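Local coordinates for thioesterase domain-containing protein (Pseudomonas aeruginosa, PDB 3F1T), which is of unconfirmed function but probably hydrolyses acyl-CoA thioesters, as hot-dog-fold thioesterases do, at residues B[31-39]-B[62-73]. Numbering follows the deposited sequence.
Sequences DEKGLTLRL and LMDTTCGISTVC
Leu37 packs against Thr66 beside a flat group, the peptide carbonyl of Leu62. Thr66 OG1 lies over one face of this carbonyl, 41° out of its plane, and donates to Leu62 O at 2.7 Å. Thr66 N reaches the same oxygen from the opposite face. Leu62 O is thus gripped by two donors of Thr66, and its bond from OG1 fixes the rotation of that hydroxyl. Leu37 CB rests on Thr66 OG1 at 3.4 Å. The Leu37 and Thr66 side chains lie alongside, pointing opposite ways. Leu37 CD2 reaches Thr65 CG2 at 3.6 Å, with the two side chains roughly perpendicular. One turn back along the helix, Leu62 CD1 meets Leu37 CB at 3.7 Å.

This is the hot-dog fold: strand 34-39 belongs to the antiparallel sheet that wraps the long helix 56-70. Strand 34-39 and helix residues 62-70 run in roughly opposite directions, at 149°, with axes 8.1 Å apart at closest approach. Val100 and Ala104 of the neighbouring strand of the sheet, 100-109, extend the packing to Leu62 and Thr66.

Leu35, two residues earlier on the strand, meets the helix at Thr66, Ile69 and Ser70. Its CG is anti to the backbone N (chi1 177°), and CD2 lies against the helix backbone, 3.3 Å from Thr66 O. CD2 also presses tightly on Ile69 CG2. At the turn before the strand, Cys73 SG lies 3.1 Å from Asp31 O. Asp31 OD2 accepts from Lys33 N, forming an Asx turn within the type I turn 31-34.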
loop_
_atom_site.group_PDB
_atom_site.type_symbol
_atom_site.label_atom_id
_atom_site.label_comp_id
_atom_site.label_asym_id
_atom_site.label_seq_id
_atom_site.Cartn_x
_atom_site.Cartn_y
_atom_site.Cartn_z
ATOM N N ASP B 31 -18.897 -17.573 6.232
ATOM C CA ASP B 31 -18.861 -18.328 7.458
ATOM C C ASP B 31 -17.700 -17.845 8.299
ATOM O O ASP B 31 -16.982 -16.912 7.920
ATOM C CB ASP B 31 -18.718 -19.824 7.160
ATOM C CG ASP B 31 -17.507 -20.136 6.302
ATOM O OD1 ASP B 31 -17.640 -20.952 5.362
ATOM O OD2 ASP B 31 -16.425 -19.558 6.543
ATOM N N GLU B 32 -17.469 -18.537 9.406
ATOM C CA GLU B 32 -16.511 -18.085 10.398
ATOM C C GLU B 32 -15.141 -17.901 9.765
ATOM O O GLU B 32 -14.393 -17.011 10.164
ATOM C CB GLU B 32 -16.453 -19.071 11.573
ATOM C CG GLU B 32 -15.922 -20.480 11.221
ATOM C CD GLU B 32 -16.872 -21.297 10.337
ATOM O OE1 GLU B 32 -18.114 -21.124 10.444
ATOM O OE2 GLU B 32 -16.369 -22.161 9.572
ATOM N N LYS B 33 -14.866 -18.642 8.694
ATOM C CA LYS B 33 -13.530 -18.644 8.099
ATOM C C LYS B 33 -13.335 -17.620 6.973
ATOM O O LYS B 33 -12.221 -17.454 6.466
ATOM C CB LYS B 33 -13.164 -20.039 7.613
ATOM N N GLY B 34 -14.423 -17.018 6.500
ATOM C CA GLY B 34 -14.302 -15.994 5.476
ATOM C C GLY B 34 -15.498 -15.862 4.555
ATOM O O GLY B 34 -16.586 -16.376 4.844
ATOM N N LEU B 35 -15.304 -15.102 3.480
ATOM C CA LEU B 35 -16.407 -14.586 2.680
ATOM C C LEU B 35 -16.030 -14.588 1.196
ATOM O O LEU B 35 -14.942 -14.156 0.831
ATOM C CB LEU B 35 -16.764 -13.163 3.134
ATOM C CG LEU B 35 -17.862 -12.477 2.328
ATOM C CD1 LEU B 35 -19.233 -12.904 2.841
ATOM C CD2 LEU B 35 -17.723 -10.960 2.343
ATOM N N THR B 36 -16.931 -15.084 0.353
ATOM C CA THR B 36 -16.743 -15.090 -1.096
ATOM C C THR B 36 -17.871 -14.331 -1.801
ATOM O O THR B 36 -19.048 -14.665 -1.665
ATOM C CB THR B 36 -16.682 -16.534 -1.660
ATOM O OG1 THR B 36 -15.731 -17.296 -0.911
ATOM C CG2 THR B 36 -16.268 -16.529 -3.117
ATOM N N LEU B 37 -17.493 -13.336 -2.592
ATOM C CA LEU B 37 -18.420 -12.652 -3.469
ATOM C C LEU B 37 -18.105 -13.016 -4.909
ATOM O O LEU B 37 -16.959 -13.317 -5.243
ATOM C CB LEU B 37 -18.291 -11.130 -3.291
ATOM C CG LEU B 37 -19.235 -10.444 -2.307
ATOM C CD1 LEU B 37 -19.079 -11.028 -0.926
ATOM C CD2 LEU B 37 -19.035 -8.935 -2.290
ATOM N N ARG B 38 -19.052 -12.719 -5.786
ATOM C CA ARG B 38 -18.853 -12.861 -7.202
ATOM C C ARG B 38 -19.271 -11.594 -7.966
ATOM O O ARG B 38 -20.339 -11.043 -7.732
ATOM C CB ARG B 38 -19.613 -14.085 -7.717
ATOM C CG ARG B 38 -19.449 -14.308 -9.199
ATOM C CD ARG B 38 -20.463 -15.288 -9.726
ATOM N NE ARG B 38 -21.814 -14.738 -9.734
ATOM C CZ ARG B 38 -22.829 -15.302 -10.382
ATOM N NH1 ARG B 38 -22.612 -16.350 -11.158
ATOM N NH2 ARG B 38 -24.050 -14.808 -10.277
ATOM N N LEU B 39 -18.447 -11.200 -8.933
ATOM C CA LEU B 39 -18.808 -10.208 -9.934
ATOM C C LEU B 39 -19.040 -10.887 -11.293
ATOM O O LEU B 39 -18.097 -11.343 -11.926
ATOM C CB LEU B 39 -17.682 -9.182 -10.035
ATOM C CG LEU B 39 -17.613 -8.231 -11.234
ATOM C CD1 LEU B 39 -18.687 -7.146 -11.095
ATOM C CD2 LEU B 39 -16.223 -7.601 -11.291
ATOM N N LEU B 62 -15.393 -4.918 -6.153
ATOM C CA LEU B 62 -15.614 -6.293 -5.707
ATOM C C LEU B 62 -14.803 -6.539 -4.446
ATOM O O LEU B 62 -15.317 -7.043 -3.441
ATOM C CB LEU B 62 -15.227 -7.291 -6.806
ATOM C CG LEU B 62 -15.074 -8.756 -6.366
ATOM C CD1 LEU B 62 -16.423 -9.343 -5.916
ATOM C CD2 LEU B 62 -14.433 -9.601 -7.454
HETATM N N MSE B 63 -13.578 -6.025 -4.445
HETATM C CA MSE B 63 -12.583 -6.419 -3.448
HETATM C C MSE B 63 -12.581 -5.514 -2.225
HETATM O O MSE B 63 -12.377 -5.976 -1.101
HETATM C CB MSE B 63 -11.192 -6.451 -4.075
HETATM C CG MSE B 63 -11.019 -7.573 -5.063
HETATM SE SE MSE B 63 -11.502 -9.305 -4.353
HETATM C CE MSE B 63 -10.735 -9.199 -2.556
ATOM N N ASP B 64 -12.830 -4.229 -2.442
ATOM C CA ASP B 64 -13.237 -3.332 -1.368
ATOM C C ASP B 64 -14.473 -3.847 -0.660
ATOM O O ASP B 64 -14.519 -3.868 0.565
ATOM C CB ASP B 64 -13.483 -1.907 -1.884
ATOM C CG ASP B 64 -13.758 -0.928 -0.763
ATOM O OD1 ASP B 64 -13.291 -1.155 0.372
ATOM O OD2 ASP B 64 -14.512 0.028 -0.987
ATOM N N THR B 65 -15.511 -4.184 -1.431
ATOM C CA THR B 65 -16.772 -4.719 -0.879
ATOM C C THR B 65 -16.591 -6.054 -0.154
ATOM O O THR B 65 -17.101 -6.255 0.948
ATOM C CB THR B 65 -17.815 -4.933 -1.981
ATOM O OG1 THR B 65 -18.058 -3.695 -2.657
ATOM C CG2 THR B 65 -19.125 -5.462 -1.397
ATOM N N THR B 66 -15.884 -6.978 -0.781
ATOM C CA THR B 66 -15.589 -8.254 -0.143
ATOM C C THR B 66 -14.906 -8.090 1.219
ATOM O O THR B 66 -15.269 -8.767 2.180
ATOM C CB THR B 66 -14.753 -9.173 -1.079
ATOM O OG1 THR B 66 -15.516 -9.476 -2.250
ATOM C CG2 THR B 66 -14.410 -10.474 -0.395
ATOM N N CYS B 67 -13.804 -7.340 1.271
ATOM C CA CYS B 67 -13.117 -7.076 2.547
ATOM C C CYS B 67 -14.020 -6.413 3.588
ATOM O O CYS B 67 -14.060 -6.815 4.750
ATOM C CB CYS B 67 -11.874 -6.212 2.325
ATOM S SG CYS B 67 -10.571 -7.000 1.345
ATOM N N GLY B 68 -14.727 -5.368 3.178
ATOM C CA GLY B 68 -15.682 -4.721 4.078
ATOM C C GLY B 68 -16.657 -5.713 4.676
ATOM O O GLY B 68 -16.880 -5.741 5.901
ATOM N N ILE B 69 -17.249 -6.546 3.826
ATOM C CA ILE B 69 -18.329 -7.399 4.298
ATOM C C ILE B 69 -17.821 -8.593 5.100
ATOM O O ILE B 69 -18.548 -9.179 5.902
ATOM C CB ILE B 69 -19.221 -7.852 3.135
ATOM C CG1 ILE B 69 -19.968 -6.648 2.555
ATOM C CG2 ILE B 69 -20.218 -8.893 3.609
ATOM C CD1 ILE B 69 -20.940 -7.021 1.446
ATOM N N SER B 70 -16.566 -8.956 4.885
ATOM C CA SER B 70 -15.964 -10.075 5.602
ATOM C C SER B 70 -15.814 -9.800 7.088
ATOM O O SER B 70 -15.670 -10.732 7.881
ATOM C CB SER B 70 -14.605 -10.441 4.995
ATOM O OG SER B 70 -13.606 -9.528 5.406
ATOM N N THR B 71 -15.997 -8.544 7.486
ATOM C CA THR B 71 -16.048 -8.207 8.909
ATOM C C THR B 71 -17.203 -8.911 9.613
ATOM O O THR B 71 -17.169 -9.071 10.828
ATOM C CB THR B 71 -16.173 -6.684 9.145
ATOM O OG1 THR B 71 -17.371 -6.199 8.529
ATOM C CG2 THR B 71 -14.995 -5.954 8.547
ATOM N N VAL B 72 -18.236 -9.309 8.860
ATOM C CA VAL B 72 -19.391 -9.977 9.454
ATOM C C VAL B 72 -18.929 -11.279 10.083
ATOM O O VAL B 72 -19.542 -11.778 11.032
ATOM C CB VAL B 72 -20.545 -10.258 8.448
ATOM C CG1 VAL B 72 -21.041 -8.972 7.788
ATOM C CG2 VAL B 72 -20.139 -11.307 7.398
ATOM N N CYS B 73 -17.790 -11.774 9.620
ATOM C CA CYS B 73 -17.324 -13.080 10.042
ATOM C C CYS B 73 -16.814 -13.024 11.457
ATOM O O CYS B 73 -16.571 -14.060 12.058
ATOM C CB CYS B 73 -16.221 -13.595 9.126
ATOM S SG CYS B 73 -16.761 -13.823 7.420
#